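Local structure of protein (alpha-2u-globulin) (Rattus norvegicus, 2A2U) at residues D65-S70 and E85-A90; M57-Q62 and F73-K78; L29-L34 and F109-T114; N35-S40 and M61-V66. The protein probably binds small hydrophobic ligands, as other lipocalins do, and can form a complex with a compound that induces hyaline droplets. One frame throughout, in Å; residues are numbered along the deposited sequence.

Contact 1: residues D65-S70 and E85-A90; sequences DVLENS and ELYLVA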
# COMPACT_ATOMS: atom_id res chain seq x y z
N ASP A 65 -13.30 1.90 -11.00
CA ASP A 65 -13.42 0.45 -10.97
C ASP A 65 -14.08 0.02 -9.68
O ASP A 65 -13.77 0.55 -8.62
CB ASP A 65 -12.05 -0.22 -11.07
CG ASP A 65 -11.47 -0.14 -12.45
OD1 ASP A 65 -12.11 -0.65 -13.38
OD2 ASP A 65 -10.37 0.42 -12.60
N VAL A 66 -15.00 -0.92 -9.76
CA VAL A 66 -15.66 -1.38 -8.55
C VAL A 66 -15.02 -2.71 -8.16
O VAL A 66 -15.15 -3.70 -8.87
CB VAL A 66 -17.18 -1.47 -8.78
CG1 VAL A 66 -17.87 -2.02 -7.57
CG2 VAL A 66 -17.74 -0.08 -9.08
N LEU A 67 -14.26 -2.70 -7.07
CA LEU A 67 -13.54 -3.88 -6.58
C LEU A 67 -14.15 -4.46 -5.31
O LEU A 67 -15.24 -4.06 -4.91
CB LEU A 67 -12.09 -3.47 -6.30
CG LEU A 67 -11.45 -2.56 -7.35
CD1 LEU A 67 -10.17 -1.97 -6.81
CD2 LEU A 67 -11.20 -3.32 -8.64
N GLU A 68 -13.46 -5.41 -4.68
CA GLU A 68 -13.96 -6.01 -3.45
C GLU A 68 -13.84 -5.09 -2.24
O GLU A 68 -12.73 -4.79 -1.79
CB GLU A 68 -13.24 -7.31 -3.14
CG GLU A 68 -13.59 -8.42 -4.07
CD GLU A 68 -15.03 -8.85 -4.00
OE1 GLU A 68 -15.69 -8.63 -2.96
OE2 GLU A 68 -15.51 -9.42 -5.00
N ASN A 69 -14.99 -4.69 -1.69
CA ASN A 69 -15.02 -3.81 -0.52
C ASN A 69 -14.28 -2.49 -0.78
O ASN A 69 -13.83 -1.83 0.16
CB ASN A 69 -14.41 -4.49 0.72
CG ASN A 69 -15.10 -5.80 1.08
OD1 ASN A 69 -16.31 -5.84 1.31
ND2 ASN A 69 -14.31 -6.87 1.18
N SER A 70 -14.17 -2.09 -2.04
CA SER A 70 -13.47 -0.86 -2.39
C SER A 70 -13.76 -0.35 -3.81
O SER A 70 -14.46 -0.99 -4.60
CB SER A 70 -11.98 -1.08 -2.22
OG SER A 70 -11.55 -2.15 -3.04
N GLU A 85 -0.22 10.21 -14.54
CA GLU A 85 -1.28 9.20 -14.47
C GLU A 85 -1.20 8.46 -13.13
O GLU A 85 -0.17 7.87 -12.80
CB GLU A 85 -1.09 8.22 -15.64
CG GLU A 85 -2.16 7.16 -15.79
CD GLU A 85 -3.43 7.69 -16.39
OE1 GLU A 85 -3.55 7.73 -17.63
OE2 GLU A 85 -4.33 8.05 -15.63
N LEU A 86 -2.29 8.46 -12.37
CA LEU A 86 -2.32 7.79 -11.07
C LEU A 86 -3.51 6.86 -10.91
O LEU A 86 -4.40 6.83 -11.75
CB LEU A 86 -2.35 8.84 -9.95
CG LEU A 86 -1.17 9.81 -9.85
CD1 LEU A 86 -1.39 10.75 -8.68
CD2 LEU A 86 0.11 9.03 -9.68
N TYR A 87 -3.53 6.10 -9.82
CA TYR A 87 -4.61 5.17 -9.52
C TYR A 87 -4.64 4.93 -8.02
O TYR A 87 -3.67 4.44 -7.46
CB TYR A 87 -4.41 3.84 -10.25
CG TYR A 87 -5.62 2.91 -10.20
CD1 TYR A 87 -5.90 2.15 -9.05
CD2 TYR A 87 -6.49 2.82 -11.28
CE1 TYR A 87 -7.01 1.33 -8.98
CE2 TYR A 87 -7.61 2.00 -11.22
CZ TYR A 87 -7.87 1.26 -10.07
OH TYR A 87 -8.99 0.44 -10.02
N LEU A 88 -5.76 5.26 -7.38
CA LEU A 88 -5.89 5.09 -5.94
C LEU A 88 -7.03 4.17 -5.59
O LEU A 88 -8.04 4.13 -6.29
CB LEU A 88 -6.14 6.44 -5.25
CG LEU A 88 -5.04 7.51 -5.32
CD1 LEU A 88 -5.52 8.79 -4.66
CD2 LEU A 88 -3.80 7.00 -4.65
N VAL A 89 -6.86 3.41 -4.52
CA VAL A 89 -7.90 2.52 -4.05
C VAL A 89 -8.49 3.11 -2.77
O VAL A 89 -7.76 3.56 -1.89
CB VAL A 89 -7.37 1.10 -3.78
CG1 VAL A 89 -8.44 0.25 -3.13
CG2 VAL A 89 -6.94 0.46 -5.08
N ALA A 90 -9.81 3.16 -2.71
CA ALA A 90 -10.52 3.69 -1.55
C ALA A 90 -11.26 2.52 -0.92
O ALA A 90 -11.95 1.79 -1.61
CB ALA A 90 -11.50 4.78 -2.00
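Tyr87 lays its hydroxyl against the carboxylate of Asp65, the two side chains crossing at about a right angle. The phenol donates from Tyr87 OH to Asp65 OD2 over 2.9 Å. OD2 sits at the edge of the ring, in its plane, and is met on its anti side, with the carboxylate turned only 31° from the ring. Tyrosine suits this place because its long flat ring can span to the second strand along and still end in a donor. Its CG, set opposite the backbone N (chi1 -169°), directs the ring that way. The other carboxylate oxygen of Asp65 forms a salt bridge with Lys74 of a second subunit, so this buried acid has partners at both oxygens.

Leu67 approaches the phenol from the opposite direction, its CD1 standing 4.2 Å from Tyr87 OH. The same methyl lies 4.4 Å from Val89 CG2, a loose apolar touch. Farther along, Ser70 CB rests 3.9 Å from Val89 CG1. Leu67 to Ser70 form a type II beta turn; across its ends Leu67 N donates to Ser70 O (3.0 Å), the pairing of a hairpin. Asn69 takes its positive-phi position (58°), which asparagine tolerates better than most residues, while its amide oxygen accepts from Asn129 N of a third subunit.

The ring of Tyr87 stacks on Tyr87 of the second subunit, placing the contact at a subunit interface. Within the sheet, strands 60-67 and 83-92 are not direct neighbours: their axes run 9.2 Å apart, and strand 70-78 lies between, hydrogen-bonded to both.

Contact 2: residues M57-Q62 and F73-K78; sequences MRVFMQ and FKFRIK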
# COMPACT_ATOMS: atom_id res chain seq x y z
N MET A 57 -6.00 18.51 -5.04
CA MET A 57 -7.37 18.05 -5.25
C MET A 57 -7.93 18.35 -6.64
O MET A 57 -9.02 17.87 -6.99
CB MET A 57 -8.28 18.59 -4.15
CG MET A 57 -7.91 18.14 -2.74
SD MET A 57 -7.78 16.35 -2.54
CE MET A 57 -6.58 16.29 -1.15
N ARG A 58 -7.21 19.13 -7.44
CA ARG A 58 -7.66 19.43 -8.80
C ARG A 58 -7.31 18.21 -9.66
O ARG A 58 -6.32 18.22 -10.40
CB ARG A 58 -6.97 20.68 -9.37
CG ARG A 58 -7.39 20.98 -10.82
CD ARG A 58 -6.61 22.12 -11.43
NE ARG A 58 -7.31 23.40 -11.31
CZ ARG A 58 -7.78 24.10 -12.34
NH1 ARG A 58 -7.62 23.64 -13.58
NH2 ARG A 58 -8.41 25.24 -12.13
N VAL A 59 -8.09 17.15 -9.51
CA VAL A 59 -7.85 15.92 -10.25
C VAL A 59 -8.81 15.75 -11.42
O VAL A 59 -9.98 16.12 -11.34
CB VAL A 59 -7.93 14.66 -9.33
CG1 VAL A 59 -7.07 14.86 -8.09
CG2 VAL A 59 -9.37 14.34 -8.96
N PHE A 60 -8.29 15.18 -12.50
CA PHE A 60 -9.05 14.96 -13.71
C PHE A 60 -9.36 13.47 -13.82
O PHE A 60 -8.57 12.68 -14.32
CB PHE A 60 -8.25 15.45 -14.91
CG PHE A 60 -7.75 16.86 -14.76
CD1 PHE A 60 -8.62 17.88 -14.39
CD2 PHE A 60 -6.41 17.16 -14.97
CE1 PHE A 60 -8.17 19.19 -14.24
CE2 PHE A 60 -5.95 18.48 -14.82
CZ PHE A 60 -6.84 19.49 -14.46
N MET A 61 -10.53 13.10 -13.32
CA MET A 61 -10.98 11.71 -13.32
C MET A 61 -11.00 11.10 -14.71
O MET A 61 -11.14 11.80 -15.71
CB MET A 61 -12.36 11.64 -12.67
CG MET A 61 -12.84 10.23 -12.29
SD MET A 61 -11.69 9.30 -11.19
CE MET A 61 -11.17 10.72 -10.04
N GLN A 62 -10.88 9.77 -14.76
CA GLN A 62 -10.89 9.03 -16.01
C GLN A 62 -11.75 7.78 -15.97
O GLN A 62 -12.55 7.54 -16.87
CB GLN A 62 -9.49 8.61 -16.41
CG GLN A 62 -8.50 9.72 -16.59
CD GLN A 62 -7.17 9.19 -17.06
OE1 GLN A 62 -6.48 9.84 -17.83
NE2 GLN A 62 -6.82 8.00 -16.62
N PHE A 73 -9.73 4.30 -8.48
CA PHE A 73 -9.89 5.53 -9.24
C PHE A 73 -8.65 5.78 -10.09
O PHE A 73 -7.55 5.93 -9.56
CB PHE A 73 -10.06 6.71 -8.29
CG PHE A 73 -11.34 6.69 -7.50
CD1 PHE A 73 -11.43 5.96 -6.32
CD2 PHE A 73 -12.44 7.42 -7.93
CE1 PHE A 73 -12.61 5.95 -5.59
CE2 PHE A 73 -13.63 7.42 -7.19
CZ PHE A 73 -13.71 6.68 -6.02
N LYS A 74 -8.82 5.80 -11.41
CA LYS A 74 -7.72 6.10 -12.31
C LYS A 74 -7.96 7.52 -12.78
O LYS A 74 -8.99 7.80 -13.38
CB LYS A 74 -7.69 5.16 -13.50
CG LYS A 74 -6.55 5.46 -14.41
CD LYS A 74 -6.38 4.37 -15.40
CE LYS A 74 -6.18 4.96 -16.77
NZ LYS A 74 -5.82 3.94 -17.79
N PHE A 75 -7.03 8.42 -12.51
CA PHE A 75 -7.19 9.82 -12.88
C PHE A 75 -5.86 10.47 -13.22
O PHE A 75 -4.81 9.89 -12.99
CB PHE A 75 -7.80 10.58 -11.71
CG PHE A 75 -6.93 10.59 -10.49
CD1 PHE A 75 -6.88 9.48 -9.65
CD2 PHE A 75 -6.12 11.68 -10.21
CE1 PHE A 75 -6.03 9.46 -8.54
CE2 PHE A 75 -5.26 11.67 -9.10
CZ PHE A 75 -5.22 10.55 -8.26
N ARG A 76 -5.92 11.68 -13.75
CA ARG A 76 -4.72 12.42 -14.12
C ARG A 76 -4.59 13.67 -13.30
O ARG A 76 -5.58 14.22 -12.82
CB ARG A 76 -4.73 12.79 -15.60
CG ARG A 76 -4.46 11.64 -16.51
CD ARG A 76 -3.68 12.08 -17.72
NE ARG A 76 -3.90 11.16 -18.83
CZ ARG A 76 -4.93 11.25 -19.66
NH1 ARG A 76 -5.84 12.21 -19.50
NH2 ARG A 76 -5.10 10.34 -20.61
N ILE A 77 -3.36 14.13 -13.16
CA ILE A 77 -3.10 15.33 -12.40
C ILE A 77 -1.90 16.04 -13.00
O ILE A 77 -0.92 15.39 -13.38
CB ILE A 77 -2.89 15.00 -10.91
CG1 ILE A 77 -2.77 16.28 -10.10
CG2 ILE A 77 -1.66 14.14 -10.72
CD1 ILE A 77 -2.94 16.06 -8.63
N LYS A 78 -1.99 17.35 -13.14
CA LYS A 78 -0.92 18.14 -13.72
C LYS A 78 0.04 18.58 -12.62
O LYS A 78 -0.25 19.52 -11.88
CB LYS A 78 -1.51 19.37 -14.40
CG LYS A 78 -0.84 19.76 -15.68
CD LYS A 78 -1.57 20.94 -16.26
CE LYS A 78 -1.18 21.20 -17.70
NZ LYS A 78 -1.96 22.35 -18.25
O HOH W 1 -3.80 19.43 -11.30
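Phe60 and Arg76 form an antiparallel hydrogen-bonded pair, and their backbone bonds are the firmest polar links here. Phe60 N donates to Arg76 O over 2.9 Å at 168°, and Arg76 N returns a bond of 2.9 Å to Phe60 O at 172°. One step toward the hairpin turn Gln62 N makes only a weak bond to Lys74 O (3.1 Å), at the bulge, before His63 and Lys74 pair again. At the other end a water donates to Arg58 O, 2.9 Å away, and accepts a weak bond from Lys78 N, linking the strands where direct pairing ends.

The amide of Gln62 stands perpendicular over one face of the Arg76 guanidinium, with Gln62 CD 4.0 Å above its centre; the closer approach of the amide oxygen is doubtful. The amide also lies against the aliphatic part of Lys74, whose amine goes on to Asp65 of a second subunit.

Met61 and Phe75, a non-hydrogen-bonded pair, turn to the face that carries the Met-aromatic contact. Met61 bends at chi2 (55°) and chi3, which brings its sulfur to the edge of the Phe73 ring, with SD 3.8 Å from Phe73 CD2. Its methyl, CE, packs 3.8 Å from Phe75 CB. Val59 adds its branched carbon, CB lying 3.6 Å from Phe75 CD2.

The chemistry is divided across the hairpin: Met61, Phe73 and Phe75 offer flexible sulfur and aromatic surface to what is probably the barrel interior, whereas Gln62, Lys74 and Arg76 give much of the other side a polar character, though Phe60 also lies there, packed on Cys176.

Contact 3: residues L29-L34 and F109-T114; sequences LDVAKL and FTILKT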
# COMPACT_ATOMS: atom_id res chain seq x y z
N LEU A 29 -28.04 3.23 -2.79
CA LEU A 29 -27.13 3.20 -3.91
C LEU A 29 -26.75 1.78 -4.34
O LEU A 29 -26.80 0.85 -3.55
CB LEU A 29 -25.86 3.97 -3.54
CG LEU A 29 -24.83 4.04 -4.65
CD1 LEU A 29 -25.20 5.14 -5.61
CD2 LEU A 29 -23.45 4.26 -4.08
N ASP A 30 -26.37 1.64 -5.60
CA ASP A 30 -25.94 0.39 -6.19
C ASP A 30 -24.59 0.74 -6.82
O ASP A 30 -24.50 1.01 -8.02
CB ASP A 30 -26.93 -0.07 -7.27
CG ASP A 30 -26.57 -1.42 -7.87
OD1 ASP A 30 -25.58 -2.04 -7.42
OD2 ASP A 30 -27.26 -1.88 -8.80
N VAL A 31 -23.56 0.76 -5.98
CA VAL A 31 -22.20 1.12 -6.38
C VAL A 31 -21.67 0.36 -7.59
O VAL A 31 -20.82 0.86 -8.31
CB VAL A 31 -21.22 0.98 -5.18
CG1 VAL A 31 -20.95 -0.47 -4.87
CG2 VAL A 31 -19.93 1.71 -5.47
N ALA A 32 -22.22 -0.82 -7.84
CA ALA A 32 -21.81 -1.64 -8.97
C ALA A 32 -22.00 -0.90 -10.29
O ALA A 32 -21.22 -1.08 -11.22
CB ALA A 32 -22.59 -2.92 -9.00
N LYS A 33 -23.03 -0.07 -10.36
CA LYS A 33 -23.33 0.69 -11.57
C LYS A 33 -22.44 1.89 -11.81
O LYS A 33 -22.56 2.56 -12.84
CB LYS A 33 -24.78 1.14 -11.56
CG LYS A 33 -25.76 0.01 -11.67
CD LYS A 33 -27.15 0.55 -11.54
CE LYS A 33 -28.17 -0.54 -11.71
NZ LYS A 33 -29.54 -0.02 -11.43
N LEU A 34 -21.57 2.20 -10.86
CA LEU A 34 -20.65 3.33 -10.98
C LEU A 34 -19.42 2.94 -11.79
O LEU A 34 -18.61 3.79 -12.14
CB LEU A 34 -20.22 3.80 -9.59
CG LEU A 34 -21.33 4.38 -8.71
CD1 LEU A 34 -20.77 4.67 -7.34
CD2 LEU A 34 -21.87 5.65 -9.33
N PHE A 109 -14.91 10.04 2.24
CA PHE A 109 -15.87 10.53 1.27
C PHE A 109 -17.11 9.67 1.14
O PHE A 109 -17.13 8.52 1.55
CB PHE A 109 -15.23 10.73 -0.10
CG PHE A 109 -14.79 9.47 -0.77
CD1 PHE A 109 -15.68 8.73 -1.55
CD2 PHE A 109 -13.48 9.04 -0.68
CE1 PHE A 109 -15.28 7.59 -2.22
CE2 PHE A 109 -13.06 7.90 -1.34
CZ PHE A 109 -13.96 7.17 -2.12
N THR A 110 -18.17 10.28 0.61
CA THR A 110 -19.44 9.60 0.40
C THR A 110 -20.01 9.95 -0.96
O THR A 110 -19.62 10.94 -1.57
CB THR A 110 -20.49 9.99 1.45
OG1 THR A 110 -20.61 11.41 1.50
CG2 THR A 110 -20.08 9.49 2.81
N ILE A 111 -20.91 9.11 -1.45
CA ILE A 111 -21.57 9.33 -2.73
C ILE A 111 -22.84 10.07 -2.40
O ILE A 111 -23.80 9.50 -1.89
CB ILE A 111 -21.85 7.99 -3.43
CG1 ILE A 111 -20.52 7.29 -3.69
CG2 ILE A 111 -22.58 8.22 -4.73
CD1 ILE A 111 -20.64 5.87 -4.17
N LEU A 112 -22.79 11.37 -2.63
CA LEU A 112 -23.89 12.27 -2.33
C LEU A 112 -25.13 12.05 -3.18
O LEU A 112 -26.23 11.91 -2.64
CB LEU A 112 -23.41 13.71 -2.46
CG LEU A 112 -23.93 14.71 -1.44
CD1 LEU A 112 -23.61 14.21 -0.05
CD2 LEU A 112 -23.30 16.06 -1.68
N LYS A 113 -24.97 12.03 -4.50
CA LYS A 113 -26.09 11.85 -5.42
C LYS A 113 -25.61 11.31 -6.77
O LYS A 113 -24.57 11.72 -7.26
CB LYS A 113 -26.84 13.17 -5.60
CG LYS A 113 -28.11 13.08 -6.43
CD LYS A 113 -28.86 14.40 -6.47
CE LYS A 113 -29.62 14.66 -5.17
NZ LYS A 113 -30.77 13.72 -4.98
N THR A 114 -26.38 10.39 -7.35
CA THR A 114 -26.03 9.82 -8.64
C THR A 114 -27.27 9.32 -9.36
O THR A 114 -28.25 8.94 -8.72
CB THR A 114 -25.03 8.64 -8.49
OG1 THR A 114 -24.50 8.29 -9.77
CG2 THR A 114 -25.72 7.42 -7.92
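The short 3-10 segment 31-34, which in lipocalins leads into the first strand and closes one end of the barrel, here packs Leu34, together with Leu29 just before it, against Ile111 and Thr114 of strand 106-114. The meeting is wholly one of side chains, with no hydrogen bond across it. Ile111 is its centre. Its CD1 touches Leu29 CD2 at 3.2 Å, a tight approach in which the side chains cross at about a right angle. From Leu34 the methyl comes head on, tip to tip, CD1 to Ile111 CD1 3.4 Å. Val31 CG2 is more distant, 4.4 Å from Ile111 CD1.

Leu29 spreads its two methyls over two partners: with CG opposite the backbone N (chi1 -179°), CD2 falls on Ile111 while CD1 meets Thr114 CG2 at 3.3 Å. Threonine suits this spot because it offers a methyl to Leu29 and keeps a hydroxyl for the polar backbone; Thr114 OG1 is hydrogen-bonded to Tyr119 O, and lies 3.8 Å from Leu34 CD2. Replacing Leu29 by an alanine would probably open a gap beside Ile111 and strip the Thr114 methyl of its neighbour.

A classic beta bulge, in which Leu112 and Lys113 both face Met121, shifts the alternation of the strand, and both Ile111 and Thr114 point toward the 3-10 segment. Strand 119-128 flanks this strand on one side and strand 99-102 on the other. Phe122 and Val120 of the former also touch Ile111 and Thr114, while Leu34 O ties the turn to Trp38 NE1 in strand 36-44.

Contact 4: residues N35-S40 and M61-V66; sequences NGDWFS and MQHIDV
The ring of His63 lies with one face beneath Gly36 O, 3.2 Å above its plane and offset toward the rim, while the carboxylates of Asp37 and Asp65 stand at its edge, in plane. Gly36-Asp37-Trp38 is the Gly-X-Trp signature of lipocalins, at the start of strand 36-44. With its CG opposite the backbone N (chi1 -175°), His63 lays its ring over Gly36. His63 ND1 donates to Asp37 OD1 over 3.1 Å, leaving within its own ring plane but reaching the oxygen from well above the carboxylate plane (73°). A weak bond joins His63 NE2 to Asp65 OD1, whose stronger partner is Lys74 of a second subunit. Asp37, and less so Asp65, already paired with a lysine, may favour a protonated imidazole. A leucine in place of His63 would probably leave Asp37 OD1 without this donor and Asp65 without its weak one.

The indole of Trp38 carries Ile64 CD1 over one face, 4.0 Å from the centroid of its five-membered ring, a CH-pi contact. Gly36 has phi 128°, where any side chain would strike the preceding carbonyl, calling for glycine.

Ile64 O is gripped by two donors, Gly36 N and, on a lone pair, Asn35 ND2 at 2.9 Å. That fixes the amide of Asn35, whose OD1 lies 3.5 Å from Val66 CB. Gln62 and His63 form a classic beta bulge against Lys74 of strand 70-78; on the other flank Trp38 N bonds Gln62 O at 3.0 Å.

Beyond, Met61 N donates to Ser40 OG at 2.8 Å, while a water bridges Ser40 N and Met61 O.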
# COMPACT_ATOMS: atom_id res chain seq x y z
N ASN A 35 -19.30 1.66 -12.11
CA ASN A 35 -18.18 1.15 -12.89
C ASN A 35 -18.14 1.83 -14.25
O ASN A 35 -19.18 2.07 -14.85
CB ASN A 35 -18.33 -0.36 -13.09
CG ASN A 35 -17.10 -1.13 -12.64
OD1 ASN A 35 -17.21 -2.29 -12.23
ND2 ASN A 35 -15.94 -0.49 -12.70
N GLY A 36 -16.95 2.18 -14.71
CA GLY A 36 -16.85 2.80 -16.02
C GLY A 36 -16.09 4.10 -16.07
O GLY A 36 -15.47 4.50 -15.10
N ASP A 37 -16.14 4.75 -17.21
CA ASP A 37 -15.45 6.01 -17.41
C ASP A 37 -16.21 7.20 -16.89
O ASP A 37 -17.43 7.28 -17.04
CB ASP A 37 -15.15 6.20 -18.89
CG ASP A 37 -14.22 5.15 -19.42
OD1 ASP A 37 -13.06 5.09 -18.96
OD2 ASP A 37 -14.63 4.37 -20.29
N TRP A 38 -15.47 8.12 -16.27
CA TRP A 38 -16.05 9.34 -15.73
C TRP A 38 -15.12 10.48 -16.03
O TRP A 38 -13.94 10.25 -16.24
CB TRP A 38 -16.22 9.22 -14.22
CG TRP A 38 -17.24 8.21 -13.82
CD1 TRP A 38 -17.01 6.89 -13.53
CD2 TRP A 38 -18.64 8.43 -13.65
NE1 TRP A 38 -18.20 6.29 -13.18
CE2 TRP A 38 -19.21 7.20 -13.24
CE3 TRP A 38 -19.47 9.55 -13.79
CZ2 TRP A 38 -20.59 7.07 -12.99
CZ3 TRP A 38 -20.85 9.42 -13.53
CH2 TRP A 38 -21.39 8.18 -13.13
N PHE A 39 -15.65 11.69 -16.07
CA PHE A 39 -14.85 12.88 -16.36
C PHE A 39 -15.08 13.90 -15.28
O PHE A 39 -16.17 13.95 -14.71
CB PHE A 39 -15.27 13.50 -17.69
CG PHE A 39 -15.01 12.64 -18.87
CD1 PHE A 39 -15.93 11.69 -19.27
CD2 PHE A 39 -13.84 12.79 -19.59
CE1 PHE A 39 -15.68 10.90 -20.38
CE2 PHE A 39 -13.58 12.00 -20.70
CZ PHE A 39 -14.51 11.05 -21.09
N SER A 40 -14.08 14.72 -15.00
CA SER A 40 -14.19 15.77 -13.99
C SER A 40 -14.88 16.96 -14.62
O SER A 40 -14.40 17.51 -15.61
CB SER A 40 -12.81 16.16 -13.48
OG SER A 40 -12.31 15.16 -12.62
N MET A 61 -10.53 13.10 -13.32
CA MET A 61 -10.98 11.71 -13.32
C MET A 61 -11.00 11.10 -14.71
O MET A 61 -11.14 11.80 -15.71
CB MET A 61 -12.36 11.64 -12.67
CG MET A 61 -12.84 10.23 -12.29
SD MET A 61 -11.69 9.30 -11.19
CE MET A 61 -11.17 10.72 -10.04
N GLN A 62 -10.88 9.77 -14.76
CA GLN A 62 -10.89 9.03 -16.01
C GLN A 62 -11.75 7.78 -15.97
O GLN A 62 -12.55 7.54 -16.87
CB GLN A 62 -9.49 8.61 -16.41
CG GLN A 62 -8.50 9.72 -16.59
CD GLN A 62 -7.17 9.19 -17.06
OE1 GLN A 62 -6.48 9.84 -17.83
NE2 GLN A 62 -6.82 8.00 -16.62
N HIS A 63 -11.59 6.98 -14.92
CA HIS A 63 -12.33 5.74 -14.80
C HIS A 63 -12.47 5.33 -13.35
O HIS A 63 -11.61 5.63 -12.53
CB HIS A 63 -11.58 4.65 -15.57
CG HIS A 63 -12.29 3.34 -15.65
ND1 HIS A 63 -13.12 3.01 -16.70
CD2 HIS A 63 -12.28 2.27 -14.82
CE1 HIS A 63 -13.59 1.79 -16.51
NE2 HIS A 63 -13.10 1.32 -15.38
N ILE A 64 -13.58 4.67 -13.02
CA ILE A 64 -13.83 4.17 -11.68
C ILE A 64 -14.06 2.67 -11.78
O ILE A 64 -14.88 2.21 -12.58
CB ILE A 64 -15.09 4.81 -11.05
CG1 ILE A 64 -14.82 6.28 -10.70
CG2 ILE A 64 -15.52 4.04 -9.80
CD1 ILE A 64 -15.99 6.97 -10.03
N ASP A 65 -13.30 1.90 -11.00
CA ASP A 65 -13.42 0.45 -10.97
C ASP A 65 -14.08 0.02 -9.68
O ASP A 65 -13.77 0.55 -8.62
CB ASP A 65 -12.05 -0.22 -11.07
CG ASP A 65 -11.47 -0.14 -12.45
OD1 ASP A 65 -12.11 -0.65 -13.38
OD2 ASP A 65 -10.37 0.42 -12.60
N VAL A 66 -15.00 -0.92 -9.76
CA VAL A 66 -15.66 -1.38 -8.55
C VAL A 66 -15.02 -2.71 -8.16
O VAL A 66 -15.15 -3.70 -8.87
CB VAL A 66 -17.18 -1.47 -8.78
CG1 VAL A 66 -17.87 -2.02 -7.57
CG2 VAL A 66 -17.74 -0.08 -9.08
O HOH W 2 -11.31 14.69 -16.35

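Contacts 1, 2 and 4 all draw on strand 60-67: contact 2 uses its start, contact 4 its middle and contact 1 its end, with centres of 2 and 4, and of 1 and 4, about 10 Å apart. They read across one patch of the antiparallel sheet, from strand 36-44 through 60-67 and 70-78 to 83-92. Contact 3 brackets them in sequence, joining residues 29-34 to 109-114; its centre lies about 12 Å from that of contact 4. It brings the chain's N-terminal part to strand 106-114, which is not paired with strand 60-67, consistent with a lipocalin barrel closed at one end. Contacts 1, 2 and 4 all touch a second subunit; no other chain touches contact 3.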